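Local coordinates for SMI1/KNR4 family protein (Pseudomonas syringae pv. tomato, PDB 2PAG) that is of unknown function but belongs to the SMI1/KNR4 (SUKH) family and binds calcium ions, at residues A[72-77]-A[87-92]; A[44-49]-A[58-63]. All blocks are in the same frame, centred on the assembly; numbering follows the deposited sequence.

Contact 1. Residues A[72-77]-A[87-92]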
ATOM      1  N   PRO A  72       8.324  -5.110  -2.913  1.00 12.36           N
ATOM      2  CA  PRO A  72       9.526  -5.745  -2.362  1.00 13.46           C
ATOM      3  C   PRO A  72      10.645  -4.749  -2.068  1.00 13.04           C
ATOM      4  O   PRO A  72      11.348  -4.884  -1.065  1.00 12.92           O
ATOM      5  CB  PRO A  72       9.904  -6.758  -3.438  1.00 13.81           C
ATOM      6  CG  PRO A  72       8.567  -7.137  -4.014  1.00 12.73           C
ATOM      7  CD  PRO A  72       7.900  -5.782  -4.154  1.00 12.91           C
ATOM      8  N   GLU A  73      10.817  -3.758  -2.942  1.00 13.08           N
ATOM      9  CA  GLU A  73      11.853  -2.749  -2.731  1.00 14.75           C
ATOM     10  C   GLU A  73      11.477  -1.801  -1.593  1.00 14.43           C
ATOM     11  O   GLU A  73      12.337  -1.396  -0.813  1.00 13.54           O
ATOM     12  CB  GLU A  73      12.108  -1.945  -4.013  1.00 17.89           C
ATOM     13  CG  GLU A  73      12.691  -2.749  -5.175  1.00 23.31           C
ATOM     14  CD  GLU A  73      14.174  -3.071  -5.021  1.00 26.06           C
ATOM     15  OE1 GLU A  73      14.732  -3.718  -5.935  1.00 29.62           O
ATOM     16  OE2 GLU A  73      14.788  -2.680  -4.002  1.00 27.25           O
ATOM     17  N   VAL A  74      10.200  -1.435  -1.502  1.00 12.93           N
ATOM     18  CA  VAL A  74       9.750  -0.551  -0.432  1.00 11.75           C
ATOM     19  C   VAL A  74       9.930  -1.252   0.926  1.00 12.43           C
ATOM     20  O   VAL A  74      10.321  -0.630   1.912  1.00 13.88           O
ATOM     21  CB  VAL A  74       8.257  -0.142  -0.624  1.00 12.09           C
ATOM     22  CG1 VAL A  74       7.770   0.654   0.567  1.00 12.60           C
ATOM     23  CG2 VAL A  74       8.106   0.702  -1.884  1.00 10.60           C
ATOM     24  N   CYS A  75       9.649  -2.554   0.972  1.00 12.52           N
ATOM     25  CA  CYS A  75       9.798  -3.317   2.208  1.00 11.75           C
ATOM     26  C   CYS A  75      11.256  -3.346   2.642  1.00 11.78           C
ATOM     27  O   CYS A  75      11.574  -3.085   3.802  1.00 12.58           O
ATOM     28  CB  CYS A  75       9.306  -4.754   2.025  1.00 12.10           C
ATOM     29  SG  CYS A  75       7.512  -4.935   2.038  1.00 13.74           S
ATOM     30  N   ALA A  76      12.139  -3.671   1.705  1.00 13.40           N
ATOM     31  CA  ALA A  76      13.566  -3.731   1.994  1.00 13.34           C
ATOM     32  C   ALA A  76      14.054  -2.407   2.573  1.00 15.04           C
ATOM     33  O   ALA A  76      14.768  -2.385   3.576  1.00 14.99           O
ATOM     34  CB  ALA A  76      14.334  -4.062   0.741  1.00 15.38           C
ATOM     35  N   THR A  77      13.660  -1.307   1.942  1.00 13.97           N
ATOM     36  CA  THR A  77      14.060   0.023   2.391  1.00 15.88           C
ATOM     37  C   THR A  77      13.498   0.344   3.770  1.00 15.59           C
ATOM     38  O   THR A  77      14.217   0.820   4.647  1.00 16.13           O
ATOM     39  CB  THR A  77      13.596   1.108   1.404  1.00 17.67           C
ATOM     40  OG1 THR A  77      14.225   0.903   0.129  1.00 20.06           O
ATOM     41  CG2 THR A  77      13.948   2.491   1.933  1.00 19.97           C
ATOM     42  N   LEU A  87       5.481  -5.687  10.017  1.00 15.22           N
ATOM     43  CA  LEU A  87       4.616  -4.679   9.405  1.00 14.32           C
ATOM     44  C   LEU A  87       4.942  -4.549   7.924  1.00 13.50           C
ATOM     45  O   LEU A  87       6.113  -4.432   7.550  1.00 15.64           O
ATOM     46  CB  LEU A  87       4.822  -3.321  10.090  1.00 13.84           C
ATOM     47  CG  LEU A  87       4.567  -3.241  11.597  1.00 14.33           C
ATOM     48  CD1 LEU A  87       4.739  -1.791  12.067  1.00 14.94           C
ATOM     49  CD2 LEU A  87       3.154  -3.746  11.907  1.00 17.47           C
ATOM     50  N   ILE A  88       3.910  -4.564   7.082  1.00 11.46           N
ATOM     51  CA  ILE A  88       4.108  -4.431   5.639  1.00 12.13           C
ATOM     52  C   ILE A  88       3.693  -3.040   5.179  1.00 11.44           C
ATOM     53  O   ILE A  88       2.530  -2.656   5.308  1.00 11.33           O
ATOM     54  CB  ILE A  88       3.271  -5.449   4.843  1.00 10.70           C
ATOM     55  CG1 ILE A  88       3.583  -6.870   5.308  1.00 14.02           C
ATOM     56  CG2 ILE A  88       3.568  -5.305   3.352  1.00 13.12           C
ATOM     57  CD1 ILE A  88       2.659  -7.918   4.709  1.00 14.84           C
ATOM     58  N   PRO A  89       4.632  -2.270   4.614  1.00 10.74           N
ATOM     59  CA  PRO A  89       4.277  -0.922   4.158  1.00 12.29           C
ATOM     60  C   PRO A  89       3.185  -0.889   3.105  1.00 13.24           C
ATOM     61  O   PRO A  89       3.155  -1.722   2.203  1.00 13.56           O
ATOM     62  CB  PRO A  89       5.592  -0.384   3.601  1.00 13.03           C
ATOM     63  CG  PRO A  89       6.614  -1.087   4.426  1.00 13.69           C
ATOM     64  CD  PRO A  89       6.084  -2.497   4.502  1.00 11.83           C
ATOM     65  N   ILE A  90       2.273   0.070   3.234  1.00 12.92           N
ATOM     66  CA  ILE A  90       1.237   0.239   2.233  1.00 12.30           C
ATOM     67  C   ILE A  90       1.521   1.563   1.528  1.00 13.09           C
ATOM     68  O   ILE A  90       1.145   1.751   0.378  1.00 11.44           O
ATOM     69  CB  ILE A  90      -0.205   0.226   2.838  1.00 10.98           C
ATOM     70  CG1 ILE A  90      -1.215   0.487   1.719  1.00 12.43           C
ATOM     71  CG2 ILE A  90      -0.360   1.293   3.939  1.00 13.07           C
ATOM     72  CD1 ILE A  90      -2.665   0.272   2.121  1.00 12.99           C
ATOM     73  N   CYS A  91       2.207   2.481   2.203  1.00 12.97           N
ATOM     74  CA  CYS A  91       2.509   3.747   1.552  1.00 13.03           C
ATOM     75  C   CYS A  91       3.610   4.551   2.217  1.00 14.32           C
ATOM     76  O   CYS A  91       3.553   4.842   3.406  1.00 13.89           O
ATOM     77  CB  CYS A  91       1.244   4.604   1.457  1.00 13.65           C
ATOM     78  SG  CYS A  91       1.444   6.135   0.510  1.00 15.49           S
ATOM     79  N   GLN A  92       4.616   4.906   1.427  1.00 14.98           N
ATOM     80  CA  GLN A  92       5.716   5.720   1.927  1.00 16.78           C
ATOM     81  C   GLN A  92       5.262   7.185   1.967  1.00 17.44           C
ATOM     82  O   GLN A  92       4.455   7.619   1.141  1.00 16.73           O
ATOM     83  CB  GLN A  92       6.921   5.586   0.998  1.00 17.47           C
ATOM     84  CG  GLN A  92       8.181   6.261   1.518  1.00 17.16           C
ATOM     85  CD  GLN A  92       9.309   6.238   0.507  1.00 20.87           C
ATOM     86  OE1 GLN A  92       9.379   5.348  -0.345  1.00 19.54           O
ATOM     87  NE2 GLN A  92      10.217   7.217   0.604  1.00 21.40           N
TER

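Contact 2. Residues A[44-49]-A[58-63]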
ATOM      1  N   GLU A  44      -6.896  -7.212  -1.031  1.00 12.59           N
ATOM      2  CA  GLU A  44      -8.066  -6.736  -1.759  1.00 12.91           C
ATOM      3  C   GLU A  44      -7.776  -5.352  -2.337  1.00 12.84           C
ATOM      4  O   GLU A  44      -8.118  -5.058  -3.478  1.00 12.07           O
ATOM      5  CB  GLU A  44      -9.262  -6.685  -0.810  1.00 10.90           C
ATOM      6  CG  GLU A  44     -10.561  -6.258  -1.442  1.00 14.13           C
ATOM      7  CD  GLU A  44     -11.698  -6.364  -0.461  1.00 17.47           C
ATOM      8  OE1 GLU A  44     -11.627  -5.692   0.589  1.00 17.93           O
ATOM      9  OE2 GLU A  44     -12.651  -7.127  -0.734  1.00 19.65           O
ATOM     10  N   PHE A  45      -7.130  -4.509  -1.538  1.00 12.19           N
ATOM     11  CA  PHE A  45      -6.758  -3.170  -1.970  1.00 11.18           C
ATOM     12  C   PHE A  45      -5.831  -3.284  -3.192  1.00 10.69           C
ATOM     13  O   PHE A  45      -6.047  -2.648  -4.226  1.00  9.92           O
ATOM     14  CB  PHE A  45      -6.042  -2.472  -0.808  1.00 10.77           C
ATOM     15  CG  PHE A  45      -5.375  -1.180  -1.174  1.00 12.84           C
ATOM     16  CD1 PHE A  45      -6.049   0.032  -1.032  1.00 11.85           C
ATOM     17  CD2 PHE A  45      -4.054  -1.168  -1.611  1.00 12.67           C
ATOM     18  CE1 PHE A  45      -5.413   1.239  -1.312  1.00 14.28           C
ATOM     19  CE2 PHE A  45      -3.402   0.041  -1.896  1.00 11.89           C
ATOM     20  CZ  PHE A  45      -4.088   1.244  -1.745  1.00 12.37           C
ATOM     21  N   LEU A  46      -4.800  -4.109  -3.079  1.00 10.25           N
ATOM     22  CA  LEU A  46      -3.874  -4.274  -4.192  1.00 11.60           C
ATOM     23  C   LEU A  46      -4.554  -4.798  -5.462  1.00 12.62           C
ATOM     24  O   LEU A  46      -4.222  -4.380  -6.575  1.00 12.86           O
ATOM     25  CB  LEU A  46      -2.740  -5.213  -3.786  1.00 13.45           C
ATOM     26  CG  LEU A  46      -1.817  -4.680  -2.686  1.00 12.16           C
ATOM     27  CD1 LEU A  46      -0.830  -5.763  -2.283  1.00 16.17           C
ATOM     28  CD2 LEU A  46      -1.079  -3.437  -3.180  1.00 15.07           C
ATOM     29  N   LEU A  47      -5.515  -5.698  -5.296  1.00 11.53           N
ATOM     30  CA  LEU A  47      -6.207  -6.283  -6.443  1.00 11.94           C
ATOM     31  C   LEU A  47      -7.285  -5.404  -7.059  1.00 12.91           C
ATOM     32  O   LEU A  47      -7.752  -5.686  -8.165  1.00 14.52           O
ATOM     33  CB  LEU A  47      -6.827  -7.626  -6.042  1.00 13.18           C
ATOM     34  CG  LEU A  47      -5.855  -8.754  -5.696  1.00 14.29           C
ATOM     35  CD1 LEU A  47      -6.579  -9.858  -4.938  1.00 15.14           C
ATOM     36  CD2 LEU A  47      -5.221  -9.291  -6.977  1.00 16.44           C
ATOM     37  N   THR A  48      -7.671  -4.337  -6.365  1.00 12.48           N
ATOM     38  CA  THR A  48      -8.737  -3.470  -6.855  1.00 13.23           C
ATOM     39  C   THR A  48      -8.402  -2.015  -7.162  1.00 15.12           C
ATOM     40  O   THR A  48      -9.049  -1.405  -8.015  1.00 15.00           O
ATOM     41  CB  THR A  48      -9.917  -3.465  -5.868  1.00 16.47           C
ATOM     42  OG1 THR A  48      -9.499  -2.909  -4.614  1.00 16.61           O
ATOM     43  CG2 THR A  48     -10.394  -4.869  -5.634  1.00 15.02           C
ATOM     44  N   VAL A  49      -7.412  -1.447  -6.481  1.00 12.48           N
ATOM     45  CA  VAL A  49      -7.086  -0.044  -6.718  1.00 12.34           C
ATOM     46  C   VAL A  49      -5.606   0.331  -6.824  1.00 12.06           C
ATOM     47  O   VAL A  49      -5.285   1.515  -6.896  1.00 12.97           O
ATOM     48  CB  VAL A  49      -7.737   0.858  -5.633  1.00 12.39           C
ATOM     49  CG1 VAL A  49      -9.248   0.690  -5.659  1.00 12.35           C
ATOM     50  CG2 VAL A  49      -7.212   0.507  -4.252  1.00 13.12           C
ATOM     51  N   GLU A  58       1.612   8.069  -3.080  1.00 15.02           N
ATOM     52  CA  GLU A  58       1.718   6.998  -4.059  1.00 13.58           C
ATOM     53  C   GLU A  58       1.877   5.685  -3.301  1.00 14.88           C
ATOM     54  O   GLU A  58       2.982   5.301  -2.911  1.00 15.36           O
ATOM     55  CB  GLU A  58       2.929   7.209  -4.961  1.00 18.13           C
ATOM     56  CG  GLU A  58       2.850   8.423  -5.851  1.00 21.99           C
ATOM     57  CD  GLU A  58       4.096   8.565  -6.701  1.00 26.01           C
ATOM     58  OE1 GLU A  58       5.138   8.972  -6.154  1.00 28.60           O
ATOM     59  OE2 GLU A  58       4.036   8.247  -7.907  1.00 30.29           O
ATOM     60  N   PRO A  59       0.766   4.975  -3.078  1.00 13.13           N
ATOM     61  CA  PRO A  59       0.843   3.708  -2.354  1.00 12.79           C
ATOM     62  C   PRO A  59       1.652   2.640  -3.089  1.00 11.82           C
ATOM     63  O   PRO A  59       1.990   2.782  -4.269  1.00 11.39           O
ATOM     64  CB  PRO A  59      -0.627   3.314  -2.189  1.00 13.80           C
ATOM     65  CG  PRO A  59      -1.359   4.624  -2.290  1.00 12.67           C
ATOM     66  CD  PRO A  59      -0.629   5.303  -3.405  1.00 12.13           C
ATOM     67  N   VAL A  60       1.956   1.563  -2.380  1.00 10.70           N
ATOM     68  CA  VAL A  60       2.733   0.485  -2.962  1.00 10.00           C
ATOM     69  C   VAL A  60       2.025  -0.232  -4.104  1.00  9.87           C
ATOM     70  O   VAL A  60       0.783  -0.263  -4.192  1.00 10.82           O
ATOM     71  CB  VAL A  60       3.145  -0.557  -1.898  1.00  9.63           C
ATOM     72  CG1 VAL A  60       4.016   0.103  -0.832  1.00 13.28           C
ATOM     73  CG2 VAL A  60       1.914  -1.193  -1.273  1.00 11.33           C
ATOM     74  N   THR A  61       2.843  -0.787  -4.992  1.00 11.43           N
ATOM     75  CA  THR A  61       2.378  -1.516  -6.162  1.00 11.58           C
ATOM     76  C   THR A  61       3.173  -2.815  -6.285  1.00 11.96           C
ATOM     77  O   THR A  61       4.184  -2.999  -5.610  1.00 12.15           O
ATOM     78  CB  THR A  61       2.581  -0.683  -7.440  1.00 13.05           C
ATOM     79  OG1 THR A  61       3.966  -0.321  -7.569  1.00 12.45           O
ATOM     80  CG2 THR A  61       1.728   0.575  -7.387  1.00 12.95           C
ATOM     81  N   VAL A  62       2.722  -3.715  -7.152  1.00 13.26           N
ATOM     82  CA  VAL A  62       3.427  -4.978  -7.316  1.00 13.91           C
ATOM     83  C   VAL A  62       3.625  -5.416  -8.763  1.00 15.28           C
ATOM     84  O   VAL A  62       4.140  -6.507  -9.005  1.00 17.72           O
ATOM     85  CB  VAL A  62       2.686  -6.124  -6.585  1.00 14.52           C
ATOM     86  CG1 VAL A  62       2.542  -5.801  -5.105  1.00 15.32           C
ATOM     87  CG2 VAL A  62       1.319  -6.351  -7.220  1.00 15.14           C
ATOM     88  N   THR A  63       3.249  -4.567  -9.716  1.00 16.63           N
ATOM     89  CA  THR A  63       3.336  -4.925 -11.134  1.00 16.20           C
ATOM     90  C   THR A  63       4.521  -4.383 -11.930  1.00 17.28           C
ATOM     91  O   THR A  63       4.757  -4.815 -13.063  1.00 19.04           O
ATOM     92  CB  THR A  63       2.045  -4.519 -11.875  1.00 17.04           C
ATOM     93  OG1 THR A  63       1.877  -3.098 -11.790  1.00 17.27           O
ATOM     94  CG2 THR A  63       0.827  -5.211 -11.253  1.00 15.82           C
TER

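Contact 1. Residues A[72-77]-A[87-92]
Helix 71-81 lies against the first strand, 88-93, of the four-stranded antiparallel sheet, and V74 and C75 on the helix meet P89 and I88 on the strand. P89 is the centre of the contact. Its ring projects from the strand toward the helix and is touched at two places: P89 CB meets V74 CG1 at 3.9 Å, and P89 CD meets C75 SG at 3.7 Å. The V74 and P89 side chains pass alongside each other, running opposite ways, rather than meeting end on. The valine reaches the ring because CG1 stands opposite the backbone N (chi1 174°). The cysteine sulfur, C75 SG, also meets I88 CG2 at 4.2 Å, and so bridges two consecutive strand residues.

Small, compact side chains suit this place, because the CA atoms of C75 and P89 are only 6.3 Å apart. Proline suits the strand position too. It has no N-H to offer, but the pairing with strand 96-100 is carried by its neighbours, I88 with V100 and I90 with Y98. Just beyond P89 the strand turns a corner at a classic beta bulge, where I90 and C91 both face Y98. I90 then points away from the helix, into the core against F42 and F45 of helix 40-49. V74 also touches V60, in the loop before its own helix. The I88 side chain is about 13 Å from a bound calcium ion, and the contact is plain apolar packing of a helix laid on the edge strand of an antiparallel sheet in an alpha-plus-beta fold.

Contact 2. Residues A[44-49]-A[58-63]
F45 holds its CG opposite the backbone N (chi1 169°), which carries the ring outward from the flank of helix 40-49 so that CZ reaches P59, whereas L46 holds CG opposite the carbonyl carbon (chi1 -66°), so that CD2 lies by V60 and CD1 by V62. The motif is a helix packed against an irregular connection: residues 58-63 have no regular structure and lie between helices 40-49 and 71-81.

P59 meets the phenylalanine at its edge, with P59 CB near the ring plane and 4.1 Å from F45 CZ, and the two side chains cross at about a right angle. V49 CG2 sits over one face of the F45 ring, 3.4 Å above the plane and offset toward the rim. L46 divides its two methyls between two residues. L46 CD2 lies 3.8 Å from the backbone O of V60 and 4.2 Å from V60 CG2, while L46 CD1 approaches V62 CG1 more loosely at 4.4 Å. A forked leucine suits this place because one side chain can touch two alternate positions, V60 and V62, of a chain passing across the helix. The intervening T61 points away from the helix, and its hydroxyl is hydrogen-bonded to T69.

Helices close in around the contact: L27 and I30 of helix 24-34 meet L46 and V62, while V124 and W132 of helix 124-132 meet F45 and P59. T48 turns its hydroxyl back on the helix: T48 OG1 donates to E44 O at 2.8 Å, tilted 33° from the carbonyl plane.

Overall arrangement
Both contacts are buried and apolar, and they adjoin each other in one core, with centres 12 Å apart. Contact 1 lays a helix on an edge strand through a proline ring, a cysteine sulfur and a valine; contact 2 sets an aromatic ring and a leucine against a connection without regular structure. The join is the neighbourhood of V60 and I90: I90 O lies 2.9 Å from V60 N, a probable hydrogen bond, and P89 O packs on V60 CG1. Segments 58-63 and 87-92 thus meet where P59 and V60 reach residues 89-91, with V60 also touching V74 of helix 71-81 and I90 touching F45 of helix 40-49.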